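Local coordinates for protein alanine racemase (Oenococcus oeni PSU-1, PDB 3HUR) that belongs to the alanine racemase family, pairing an N-terminal TIM-barrel domain with a C-terminal domain rich in beta strands, at residues H21-I26 and Q227-V232; V35-K40 and A59-L64; D17-N22 and E248-V253; S202-A207 and A221-G226. One frame throughout, in Å; residues are numbered along the deposited sequence.

The four contacts of this chain nest like brackets. From the N terminus, helix 16-30 opens two of them: interaction 3 from residues 17-22 and interaction 1 from 21-26, with His21 and Asn22 common to both. Residues 35-40 then meet 59-64, so interaction 2 closes a short strand-helix-strand unit. Farther on, 202-207 joins 221-226 in interaction 4, in series with interaction 2. Interaction 1 closes next, at 227-232, and encloses both. Interaction 3 closes last, at 248-253, tying helix 16-30, which lies against the barrel, to the start of the C-terminal strands. Strands 34-38 and 222-223 lie side by side, linking interactions 2 and 4.

Interaction 1. Residues H21-I26 and Q227-V232; sequences HNLQEI and QLISGV. With SO4 (sulfate ion), chain B.
Asn22 and Ile229 supply the polar link between helix 16-30 and the short 3-10 turn at 227-230. Asn22 ND2 donates to Ile229 O at 2.9 Å, with an N-H...O angle of 160°. The acceptor lies in the plane of the Asn22 amide, yet the nitrogen stands well above the plane of the Ile229 carbonyl, about 47° out of it. The other end of this amide is engaged too, since Asn22 OD1 accepts the backbone N of Glu248; these ties on both sides should fix its rotation.

The helix runs along the outside of the barrel in the TIM-barrel N-terminal domain, while 227-232 follows strand 222-223, the last strand of its parallel sheet. Apolar contacts fill in beside the amide. Leu23 and Ile229 pass obliquely, with Leu23 CD2 3.9 Å from Ile229 CG1, and Phe55 of helix 48-57 touches both side chains. One turn on, Ile26 and Leu228 reach toward each other tip to tip, Ile26 CG1 standing 4.1 Å from Leu228 CD2. Ile26 sends CG1 anti to its backbone nitrogen (chi1 -158°), which carries that branch to the leucine.

On the ligand side, Gln227 N donates to sulfate O1 over a long 3.3 Å. The next backbone nitrogen, Leu228 N, is hydrogen-bonded to Ser206 OG, which also holds the sulfate.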
loop_
_atom_site.group_PDB
_atom_site.type_symbol
_atom_site.label_atom_id
_atom_site.label_comp_id
_atom_site.label_asym_id
_atom_site.label_seq_id
_atom_site.Cartn_x
_atom_site.Cartn_y
_atom_site.Cartn_z
ATOM N N HIS A 21 -22.089 26.224 13.489
ATOM C CA HIS A 21 -22.501 25.819 14.786
ATOM C C HIS A 21 -21.305 25.505 15.673
ATOM O O HIS A 21 -21.282 25.893 16.835
ATOM C CB HIS A 21 -23.415 24.610 14.627
ATOM C CG HIS A 21 -23.858 24.003 15.912
ATOM N ND1 HIS A 21 -25.002 24.410 16.573
ATOM C CD2 HIS A 21 -23.340 22.983 16.639
ATOM C CE1 HIS A 21 -25.153 23.685 17.667
ATOM N NE2 HIS A 21 -24.162 22.806 17.727
ATOM N N ASN A 22 -20.308 24.813 15.145
ATOM C CA ASN A 22 -19.106 24.527 15.935
ATOM C C ASN A 22 -18.375 25.804 16.357
ATOM O O ASN A 22 -17.865 25.871 17.471
ATOM C CB ASN A 22 -18.138 23.592 15.200
ATOM C CG ASN A 22 -18.655 22.193 15.061
ATOM O OD1 ASN A 22 -19.598 21.778 15.723
ATOM N ND2 ASN A 22 -18.028 21.447 14.191
ATOM N N LEU A 23 -18.310 26.806 15.482
ATOM C CA LEU A 23 -17.648 28.067 15.857
ATOM C C LEU A 23 -18.460 28.760 16.944
ATOM O O LEU A 23 -17.913 29.242 17.919
ATOM C CB LEU A 23 -17.443 29.007 14.671
ATOM C CG LEU A 23 -16.287 28.670 13.725
ATOM C CD1 LEU A 23 -15.920 29.884 12.839
ATOM C CD2 LEU A 23 -15.095 28.190 14.493
ATOM N N GLN A 24 -19.772 28.788 16.761
ATOM C CA GLN A 24 -20.680 29.278 17.777
ATOM C C GLN A 24 -20.530 28.573 19.165
ATOM O O GLN A 24 -20.505 29.245 20.183
ATOM C CB GLN A 24 -22.121 29.214 17.251
ATOM C CG GLN A 24 -22.433 30.314 16.173
ATOM C CD GLN A 24 -23.610 29.950 15.211
ATOM O OE1 GLN A 24 -24.202 28.852 15.282
ATOM N NE2 GLN A 24 -23.930 30.870 14.306
ATOM N N GLU A 25 -20.420 27.246 19.209
ATOM C CA GLU A 25 -20.308 26.513 20.475
ATOM C C GLU A 25 -19.072 26.857 21.205
ATOM O O GLU A 25 -19.098 27.061 22.420
ATOM C CB GLU A 25 -20.251 25.003 20.275
ATOM C CG GLU A 25 -21.573 24.374 19.978
ATOM C CD GLU A 25 -22.445 24.275 21.189
ATOM O OE1 GLU A 25 -22.021 23.659 22.208
ATOM O OE2 GLU A 25 -23.564 24.800 21.093
ATOM N N ILE A 26 -17.971 26.871 20.473
ATOM C CA ILE A 26 -16.694 27.040 21.112
ATOM C C ILE A 26 -16.492 28.503 21.553
ATOM O O ILE A 26 -15.631 28.791 22.400
ATOM C CB ILE A 26 -15.539 26.511 20.235
ATOM C CG1 ILE A 26 -14.333 26.192 21.104
ATOM C CG2 ILE A 26 -15.152 27.512 19.157
ATOM C CD1 ILE A 26 -14.542 25.039 22.071
ATOM N N GLN A 227 -8.472 22.759 13.722
ATOM C CA GLN A 227 -8.903 21.407 13.454
ATOM C C GLN A 227 -10.234 21.063 14.035
ATOM O O GLN A 227 -10.903 20.136 13.535
ATOM C CB GLN A 227 -7.989 20.403 14.063
ATOM C CG GLN A 227 -6.680 20.278 13.486
ATOM C CD GLN A 227 -6.035 18.974 13.934
ATOM O OE1 GLN A 227 -4.920 18.975 14.449
ATOM N NE2 GLN A 227 -6.736 17.850 13.721
ATOM N N LEU A 228 -10.617 21.726 15.110
ATOM C CA LEU A 228 -11.855 21.363 15.768
ATOM C C LEU A 228 -13.060 21.807 14.964
ATOM O O LEU A 228 -14.212 21.446 15.307
ATOM C CB LEU A 228 -11.945 21.981 17.177
ATOM C CG LEU A 228 -12.289 23.477 17.334
ATOM C CD1 LEU A 228 -13.726 23.800 17.056
ATOM C CD2 LEU A 228 -11.949 23.891 18.770
ATOM N N ILE A 229 -12.834 22.648 13.961
ATOM C CA ILE A 229 -13.949 23.110 13.151
ATOM C C ILE A 229 -14.682 21.942 12.499
ATOM O O ILE A 229 -15.885 21.967 12.356
ATOM C CB ILE A 229 -13.490 24.042 12.052
ATOM C CG1 ILE A 229 -13.033 25.393 12.664
ATOM C CG2 ILE A 229 -14.611 24.211 11.099
ATOM C CD1 ILE A 229 -12.294 26.372 11.686
ATOM N N SER A 230 -13.938 20.915 12.112
ATOM C CA SER A 230 -14.511 19.785 11.410
ATOM C C SER A 230 -15.266 18.857 12.324
ATOM O O SER A 230 -16.001 17.979 11.850
ATOM C CB SER A 230 -13.423 19.002 10.716
ATOM O OG SER A 230 -12.671 18.219 11.620
ATOM N N GLY A 231 -15.095 19.036 13.630
ATOM C CA GLY A 231 -15.807 18.220 14.609
ATOM C C GLY A 231 -15.049 16.974 15.055
ATOM O O GLY A 231 -15.577 16.120 15.793
ATOM N N VAL A 232 -13.817 16.828 14.602
ATOM C CA VAL A 232 -13.042 15.687 15.048
ATOM C C VAL A 232 -12.454 15.950 16.441
ATOM O O VAL A 232 -12.391 17.097 16.896
ATOM C CB VAL A 232 -11.841 15.368 14.108
ATOM C CG1 VAL A 232 -12.315 15.102 12.703
ATOM C CG2 VAL A 232 -10.780 16.459 14.182
HETATM S S SO4 B . -5.281 24.066 15.885
HETATM O O1 SO4 B . -5.477 22.934 15.014
HETATM O O2 SO4 B . -4.398 23.788 16.988
HETATM O O3 SO4 B . -4.588 25.084 15.152
HETATM O O4 SO4 B . -6.624 24.362 16.356
#

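Interaction 2. Residues V35-K40 and A59-L64; sequences VYAVLK and ASADAL
Asp62 and Val35 grip each other where two parallel strands begin to pair. Taken from its root outward, the aspartate side chain starts with CB 3.7 Å from Val35 O. Its CG, anti to the carbonyl carbon of Asp62 (chi1 -46°), turns back to the valine backbone and stops 3.7 Å from Val35 N. At the tip, Asp62 OD2 accepts that N-H at 2.6 Å, met nearly along its C-O axis. The same oxygen forms a salt bridge with Arg27 of helix 16-30, so a backbone donor and a charged one share it.

Val35 O answers by accepting Asp62 N at 2.7 Å and, weakly, Ala63 N. Ladder pairing then continues with Ala37 N to Ala63 O at 2.9 Å. Beyond the backbone, Tyr36 CD2 packs 3.8 Å from Ala63 CB on one face of the sheet, while Ala37 meets Ala61 and Leu64 on the other.

This is the link between the first two strands of a TIM barrel, joined by a right-handed beta-alpha-beta crossover through helix 48-57. Strand 222-223 flanks 34-38 on its far side, and helices 16-30 and 48-57 press Leu23 and Phe55 against Ala37 and Ala61.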
loop_
_atom_site.group_PDB
_atom_site.type_symbol
_atom_site.label_atom_id
_atom_site.label_comp_id
_atom_site.label_asym_id
_atom_site.label_seq_id
_atom_site.Cartn_x
_atom_site.Cartn_y
_atom_site.Cartn_z
ATOM N N VAL A 35 -13.489 35.508 17.327
ATOM C CA VAL A 35 -13.137 34.155 16.856
ATOM C C VAL A 35 -12.450 34.270 15.505
ATOM O O VAL A 35 -13.028 34.832 14.589
ATOM C CB VAL A 35 -14.347 33.250 16.738
ATOM C CG1 VAL A 35 -13.978 31.932 16.049
ATOM C CG2 VAL A 35 -14.897 32.988 18.084
ATOM N N TYR A 36 -11.203 33.802 15.448
ATOM C CA TYR A 36 -10.393 33.691 14.252
ATOM C C TYR A 36 -10.377 32.231 13.776
ATOM O O TYR A 36 -9.773 31.369 14.430
ATOM C CB TYR A 36 -8.951 34.071 14.552
ATOM C CG TYR A 36 -8.742 35.447 15.119
ATOM C CD1 TYR A 36 -7.510 35.814 15.634
ATOM C CD2 TYR A 36 -9.767 36.392 15.140
ATOM C CE1 TYR A 36 -7.300 37.061 16.146
ATOM C CE2 TYR A 36 -9.558 37.638 15.651
ATOM C CZ TYR A 36 -8.329 37.965 16.160
ATOM O OH TYR A 36 -8.131 39.225 16.649
ATOM N N ALA A 37 -11.019 31.963 12.639
ATOM C CA ALA A 37 -11.191 30.593 12.121
ATOM C C ALA A 37 -9.937 30.218 11.394
ATOM O O ALA A 37 -9.537 30.935 10.483
ATOM C CB ALA A 37 -12.349 30.547 11.189
ATOM N N VAL A 38 -9.272 29.148 11.839
ATOM C CA VAL A 38 -8.059 28.709 11.198
ATOM C C VAL A 38 -8.458 27.682 10.123
ATOM O O VAL A 38 -9.109 26.699 10.396
ATOM C CB VAL A 38 -7.019 28.130 12.215
ATOM C CG1 VAL A 38 -5.736 27.712 11.506
ATOM C CG2 VAL A 38 -6.663 29.141 13.315
ATOM N N LEU A 39 -8.027 27.941 8.903
ATOM C CA LEU A 39 -8.345 27.144 7.772
ATOM C C LEU A 39 -7.063 26.753 7.070
ATOM O O LEU A 39 -6.668 27.374 6.093
ATOM C CB LEU A 39 -9.176 27.986 6.825
ATOM C CG LEU A 39 -10.594 28.243 7.325
ATOM C CD1 LEU A 39 -11.309 28.988 6.240
ATOM C CD2 LEU A 39 -11.331 26.911 7.684
ATOM N N LYS A 40 -6.380 25.729 7.536
ATOM C CA LYS A 40 -5.181 25.315 6.849
ATOM C C LYS A 40 -5.518 24.139 5.948
ATOM O O LYS A 40 -6.517 23.442 6.161
ATOM C CB LYS A 40 -4.124 24.933 7.850
ATOM C CG LYS A 40 -3.810 26.005 8.880
ATOM C CD LYS A 40 -2.863 25.429 9.886
ATOM C CE LYS A 40 -2.295 26.438 10.879
ATOM N NZ LYS A 40 -1.404 25.638 11.781
ATOM N N ALA A 59 -21.510 35.475 10.578
ATOM C CA ALA A 59 -20.792 36.324 11.525
ATOM C C ALA A 59 -20.166 35.502 12.658
ATOM O O ALA A 59 -19.868 36.034 13.731
ATOM C CB ALA A 59 -21.716 37.388 12.092
ATOM N N SER A 60 -19.933 34.219 12.390
ATOM C CA SER A 60 -19.498 33.295 13.414
ATOM C C SER A 60 -18.003 33.288 13.559
ATOM O O SER A 60 -17.483 32.710 14.532
ATOM C CB SER A 60 -20.064 31.905 13.159
ATOM O OG SER A 60 -19.488 31.325 12.017
ATOM N N ALA A 61 -17.316 33.959 12.630
ATOM C CA ALA A 61 -15.869 34.252 12.723
ATOM C C ALA A 61 -15.589 35.730 12.402
ATOM O O ALA A 61 -16.205 36.269 11.516
ATOM C CB ALA A 61 -15.104 33.392 11.758
ATOM N N ASP A 62 -14.617 36.335 13.081
ATOM C CA ASP A 62 -14.242 37.732 12.883
ATOM C C ASP A 62 -12.960 37.909 12.071
ATOM O O ASP A 62 -12.613 39.029 11.642
ATOM C CB ASP A 62 -14.054 38.406 14.254
ATOM C CG ASP A 62 -15.187 38.072 15.216
ATOM O OD1 ASP A 62 -16.312 38.607 15.038
ATOM O OD2 ASP A 62 -14.970 37.221 16.096
ATOM N N ALA A 63 -12.198 36.833 11.935
ATOM C CA ALA A 63 -11.113 36.785 10.953
ATOM C C ALA A 63 -10.858 35.345 10.482
ATOM O O ALA A 63 -11.427 34.369 10.985
ATOM C CB ALA A 63 -9.887 37.368 11.511
ATOM N N LEU A 64 -9.983 35.230 9.516
ATOM C CA LEU A 64 -9.633 33.941 8.963
ATOM C C LEU A 64 -8.136 33.860 8.985
ATOM O O LEU A 64 -7.482 34.828 8.643
ATOM C CB LEU A 64 -10.112 33.837 7.504
ATOM C CG LEU A 64 -11.595 34.097 7.273
ATOM C CD1 LEU A 64 -11.884 34.212 5.761
ATOM C CD2 LEU A 64 -12.404 33.026 7.932
#

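Interaction 3. Residues D17-N22 and E248-V253; sequences DAAAHN and ERIFSV
Asn22 ND2 is gripped by two carbonyls, Glu248 O across this contact and Ile229 O. The bond to Glu248 O measures 2.9 Å and is nearly straight at 170°, lying in the carbonyl plane and in the asparagine's own amide plane. Asn22 OD1 completes the exchange by accepting Glu248 N at 2.8 Å. One side-chain amide thus reads both the N-H and the C=O of a single residue.

The Glu248 side chain, extended beyond CG, lies over His21. Its carboxylate is stacked on the imidazole with the planes only 2° apart, and OE2 sits 3.2 Å above the ring, displaced toward the rim. With CG anti to the backbone nitrogen (chi1 176°), the imidazole swings out beside Glu248, and chi2 turns its face to the carboxylate. Carboxylate oxygen OE1 abuts Ala18 CB.

Beside the polar pair, Ile250 fits against the helix: CG2 is 3.5 Å from Asn22 ND2, and CD1 is 3.7 Å from Ala19 CB. Ile250 CG2 also comes within 3.7 Å of Ala19 N.

Ile250 also pairs through its backbone with Asp15 and Ser230 as strand 251-263 begins, a junction characteristic of a two-domain alanine racemase, where the barrel meets the C-terminal strands.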
loop_
_atom_site.group_PDB
_atom_site.type_symbol
_atom_site.label_atom_id
_atom_site.label_comp_id
_atom_site.label_asym_id
_atom_site.label_seq_id
_atom_site.Cartn_x
_atom_site.Cartn_y
_atom_site.Cartn_z
ATOM N N ASP A 17 -23.653 24.366 7.914
ATOM C CA ASP A 17 -24.390 24.823 9.100
ATOM C C ASP A 17 -23.706 24.294 10.353
ATOM O O ASP A 17 -23.569 25.006 11.342
ATOM C CB ASP A 17 -25.836 24.301 9.151
ATOM C CG ASP A 17 -26.779 24.997 8.164
ATOM O OD1 ASP A 17 -26.807 26.243 8.061
ATOM O OD2 ASP A 17 -27.544 24.264 7.507
ATOM N N ALA A 18 -23.320 23.025 10.305
ATOM C CA ALA A 18 -22.685 22.377 11.425
ATOM C C ALA A 18 -21.319 22.979 11.667
ATOM O O ALA A 18 -20.925 23.165 12.817
ATOM C CB ALA A 18 -22.606 20.854 11.214
ATOM N N ALA A 19 -20.606 23.361 10.615
ATOM C CA ALA A 19 -19.333 24.039 10.847
ATOM C C ALA A 19 -19.554 25.382 11.590
ATOM O O ALA A 19 -18.754 25.772 12.452
ATOM C CB ALA A 19 -18.538 24.264 9.517
ATOM N N ALA A 20 -20.627 26.081 11.232
ATOM C CA ALA A 20 -20.909 27.386 11.802
ATOM C C ALA A 20 -21.202 27.172 13.262
ATOM O O ALA A 20 -20.621 27.809 14.141
ATOM C CB ALA A 20 -22.080 28.030 11.131
ATOM N N HIS A 21 -22.089 26.224 13.489
ATOM C CA HIS A 21 -22.501 25.819 14.786
ATOM C C HIS A 21 -21.305 25.505 15.673
ATOM O O HIS A 21 -21.282 25.893 16.835
ATOM C CB HIS A 21 -23.415 24.610 14.627
ATOM C CG HIS A 21 -23.858 24.003 15.912
ATOM N ND1 HIS A 21 -25.002 24.410 16.573
ATOM C CD2 HIS A 21 -23.340 22.983 16.639
ATOM C CE1 HIS A 21 -25.153 23.685 17.667
ATOM N NE2 HIS A 21 -24.162 22.806 17.727
ATOM N N ASN A 22 -20.308 24.813 15.145
ATOM C CA ASN A 22 -19.106 24.527 15.935
ATOM C C ASN A 22 -18.375 25.804 16.357
ATOM O O ASN A 22 -17.865 25.871 17.471
ATOM C CB ASN A 22 -18.138 23.592 15.200
ATOM C CG ASN A 22 -18.655 22.193 15.061
ATOM O OD1 ASN A 22 -19.598 21.778 15.723
ATOM N ND2 ASN A 22 -18.028 21.447 14.191
ATOM N N GLU A 248 -20.303 19.186 16.520
ATOM C CA GLU A 248 -20.877 18.264 15.511
ATOM C C GLU A 248 -19.777 17.841 14.526
ATOM O O GLU A 248 -19.008 18.679 14.075
ATOM C CB GLU A 248 -22.026 18.974 14.766
ATOM C CG GLU A 248 -23.368 18.981 15.509
ATOM C CD GLU A 248 -24.318 20.140 15.113
ATOM O OE1 GLU A 248 -24.124 20.794 14.063
ATOM O OE2 GLU A 248 -25.298 20.402 15.866
ATOM N N ARG A 249 -19.694 16.554 14.198
ATOM C CA ARG A 249 -18.878 16.086 13.038
ATOM C C ARG A 249 -19.554 16.612 11.776
ATOM O O ARG A 249 -20.721 16.373 11.583
ATOM C CB ARG A 249 -18.734 14.555 12.992
ATOM C CG ARG A 249 -17.879 14.021 11.790
ATOM C CD ARG A 249 -17.718 12.461 11.752
ATOM N NE ARG A 249 -18.886 11.771 12.305
ATOM C CZ ARG A 249 -20.019 11.494 11.636
ATOM N NH1 ARG A 249 -20.177 11.811 10.337
ATOM N NH2 ARG A 249 -21.017 10.880 12.278
ATOM N N ILE A 250 -18.838 17.374 10.948
ATOM C CA ILE A 250 -19.477 18.086 9.854
ATOM C C ILE A 250 -19.451 17.336 8.533
ATOM O O ILE A 250 -20.165 17.698 7.602
ATOM C CB ILE A 250 -18.905 19.536 9.667
ATOM C CG1 ILE A 250 -17.559 19.558 8.934
ATOM C CG2 ILE A 250 -18.752 20.220 11.015
ATOM C CD1 ILE A 250 -17.068 20.954 8.706
ATOM N N PHE A 251 -18.662 16.288 8.442
ATOM C CA PHE A 251 -18.439 15.639 7.146
ATOM C C PHE A 251 -18.923 14.200 7.217
ATOM O O PHE A 251 -18.993 13.646 8.292
ATOM C CB PHE A 251 -16.954 15.668 6.772
ATOM C CG PHE A 251 -16.091 15.023 7.793
ATOM C CD1 PHE A 251 -15.791 13.701 7.716
ATOM C CD2 PHE A 251 -15.660 15.742 8.889
ATOM C CE1 PHE A 251 -15.016 13.080 8.700
ATOM C CE2 PHE A 251 -14.899 15.143 9.878
ATOM C CZ PHE A 251 -14.572 13.807 9.794
ATOM N N SER A 252 -19.245 13.634 6.051
ATOM C CA SER A 252 -19.593 12.246 5.852
ATOM C C SER A 252 -19.030 11.823 4.509
ATOM O O SER A 252 -18.851 12.661 3.598
ATOM C CB SER A 252 -21.077 12.114 5.722
ATOM O OG SER A 252 -21.745 12.340 6.941
ATOM N N VAL A 253 -18.748 10.528 4.378
ATOM C CA VAL A 253 -18.475 9.961 3.086
ATOM C C VAL A 253 -19.791 9.266 2.710
ATOM O O VAL A 253 -20.379 8.528 3.514
ATOM C CB VAL A 253 -17.279 9.016 3.070
ATOM C CG1 VAL A 253 -17.096 8.419 1.649
ATOM C CG2 VAL A 253 -16.016 9.723 3.501
#

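Interaction 4. Residues S202-A207 and A221-G226; sequences SMANSA and AAIRPG. With SO4 (sulfate ion), chain B.
Ser202 and Arg224 form the tight half of this contact. Ser202 OG donates to Ala222 O across a very short 2.5 Å, a length to be read with caution. The same hydroxyl accepts two donors from Arg224, which comes side-on with its guanidinium edge: NE at 2.8 Å and 168°, NH2 at 3.2 Å, both exactly in the guanidinium plane. A bend at chi3 (-95°) brings the guanidinium edge round to the serine hydroxyl. Its NH2 is also hydrogen-bonded to Thr164 O and, weakly, to Ser202 O. Next along, Arg224 N donates to Ala204 O at 3.0 Å, and Ala204 CB touches Ile223 CG2. Strands 201-202 and 222-223 come together here, closing the barrel between its last two strands.

Toward Ser206 and Gly226 the direct grip relaxes, and a sulfate ion sits between the two segments. Its O4 lies 2.5 Å from Ser206 OG, a bond whose length is doubtfully short, and takes weak bonds from Ser206 N and Gly226 N. Asn205, partly exposed at the N-cap of helix 206-211, has CB 3.4 Å from sulfate O2, and its OD1 is bonded to Thr208 OG1.

Backbone N-H groups, a hydroxyl and a helix N-terminus thus converge on one anion, although the sulfate itself probably came from the crystallisation liquor; such chemistry is consistent with a pocket suited to a phosphate-like group.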
loop_
_atom_site.group_PDB
_atom_site.type_symbol
_atom_site.label_atom_id
_atom_site.label_comp_id
_atom_site.label_asym_id
_atom_site.label_seq_id
_atom_site.Cartn_x
_atom_site.Cartn_y
_atom_site.Cartn_z
ATOM N N SER A 202 -4.071 36.731 22.117
ATOM C CA SER A 202 -4.652 35.511 21.615
ATOM C C SER A 202 -3.810 34.362 22.051
ATOM O O SER A 202 -2.654 34.257 21.652
ATOM C CB SER A 202 -4.755 35.494 20.075
ATOM O OG SER A 202 -5.339 34.267 19.652
ATOM N N MET A 203 -4.426 33.465 22.808
ATOM C CA MET A 203 -3.690 32.408 23.456
ATOM C C MET A 203 -4.120 31.003 23.045
ATOM O O MET A 203 -3.292 30.097 23.108
ATOM C CB MET A 203 -3.811 32.574 25.018
ATOM C CG MET A 203 -3.046 33.825 25.564
ATOM S SD MET A 203 -3.045 34.089 27.357
ATOM C CE MET A 203 -1.857 32.902 27.832
ATOM N N ALA A 204 -5.391 30.830 22.647
ATOM C CA ALA A 204 -6.041 29.512 22.607
ATOM C C ALA A 204 -6.178 28.894 21.215
ATOM O O ALA A 204 -6.992 29.355 20.398
ATOM C CB ALA A 204 -7.398 29.617 23.229
ATOM N N ASN A 205 -5.418 27.821 20.968
ATOM C CA ASN A 205 -5.665 26.926 19.808
ATOM C C ASN A 205 -6.812 26.020 20.164
ATOM O O ASN A 205 -7.495 26.268 21.152
ATOM C CB ASN A 205 -4.425 26.123 19.427
ATOM C CG ASN A 205 -4.012 25.139 20.503
ATOM O OD1 ASN A 205 -4.779 24.839 21.437
ATOM N ND2 ASN A 205 -2.784 24.625 20.383
ATOM N N SER A 206 -7.066 24.997 19.344
ATOM C CA SER A 206 -8.270 24.173 19.498
ATOM C C SER A 206 -8.276 23.465 20.831
ATOM O O SER A 206 -9.299 23.348 21.499
ATOM C CB SER A 206 -8.365 23.113 18.376
ATOM O OG SER A 206 -8.913 23.612 17.154
ATOM N N ALA A 207 -7.127 22.922 21.163
ATOM C CA ALA A 207 -6.978 22.071 22.320
ATOM C C ALA A 207 -7.110 22.937 23.622
ATOM O O ALA A 207 -7.818 22.564 24.575
ATOM C CB ALA A 207 -5.613 21.332 22.237
ATOM N N ALA A 221 -9.660 36.157 24.783
ATOM C CA ALA A 221 -10.004 37.389 24.091
ATOM C C ALA A 221 -10.269 37.070 22.593
ATOM O O ALA A 221 -11.367 37.331 22.083
ATOM C CB ALA A 221 -8.887 38.430 24.267
ATOM N N ALA A 222 -9.261 36.485 21.935
ATOM C CA ALA A 222 -9.357 36.019 20.545
ATOM C C ALA A 222 -8.874 34.577 20.469
ATOM O O ALA A 222 -7.656 34.294 20.582
ATOM C CB ALA A 222 -8.529 36.876 19.619
ATOM N N ILE A 223 -9.842 33.681 20.286
ATOM C CA ILE A 223 -9.559 32.275 20.075
ATOM C C ILE A 223 -9.314 31.949 18.587
ATOM O O ILE A 223 -9.741 32.683 17.701
ATOM C CB ILE A 223 -10.646 31.388 20.681
ATOM C CG1 ILE A 223 -11.995 31.536 19.976
ATOM C CG2 ILE A 223 -10.785 31.682 22.175
ATOM C CD1 ILE A 223 -13.048 30.457 20.444
ATOM N N ARG A 224 -8.576 30.861 18.356
ATOM C CA ARG A 224 -8.088 30.449 17.034
ATOM C C ARG A 224 -8.422 29.002 16.725
ATOM O O ARG A 224 -7.540 28.192 16.553
ATOM C CB ARG A 224 -6.585 30.621 16.992
ATOM C CG ARG A 224 -6.189 32.039 16.814
ATOM C CD ARG A 224 -4.690 32.114 16.577
ATOM N NE ARG A 224 -4.157 32.371 17.890
ATOM C CZ ARG A 224 -3.172 31.745 18.502
ATOM N NH1 ARG A 224 -2.415 30.833 17.941
ATOM N NH2 ARG A 224 -2.928 32.136 19.719
ATOM N N PRO A 225 -9.705 28.656 16.681
ATOM C CA PRO A 225 -10.078 27.272 16.408
ATOM C C PRO A 225 -9.749 26.850 14.983
ATOM O O PRO A 225 -10.105 27.538 14.051
ATOM C CB PRO A 225 -11.576 27.278 16.621
ATOM C CG PRO A 225 -11.964 28.656 16.479
ATOM C CD PRO A 225 -10.881 29.469 16.975
ATOM N N GLY A 226 -9.008 25.757 14.855
ATOM C CA GLY A 226 -8.634 25.167 13.550
ATOM C C GLY A 226 -9.232 23.784 13.404
ATOM O O GLY A 226 -10.385 23.649 13.066
HETATM S S SO4 B . -5.281 24.066 15.885
HETATM O O1 SO4 B . -5.477 22.934 15.014
HETATM O O2 SO4 B . -4.398 23.788 16.988
HETATM O O3 SO4 B . -4.588 25.084 15.152
HETATM O O4 SO4 B . -6.624 24.362 16.356
#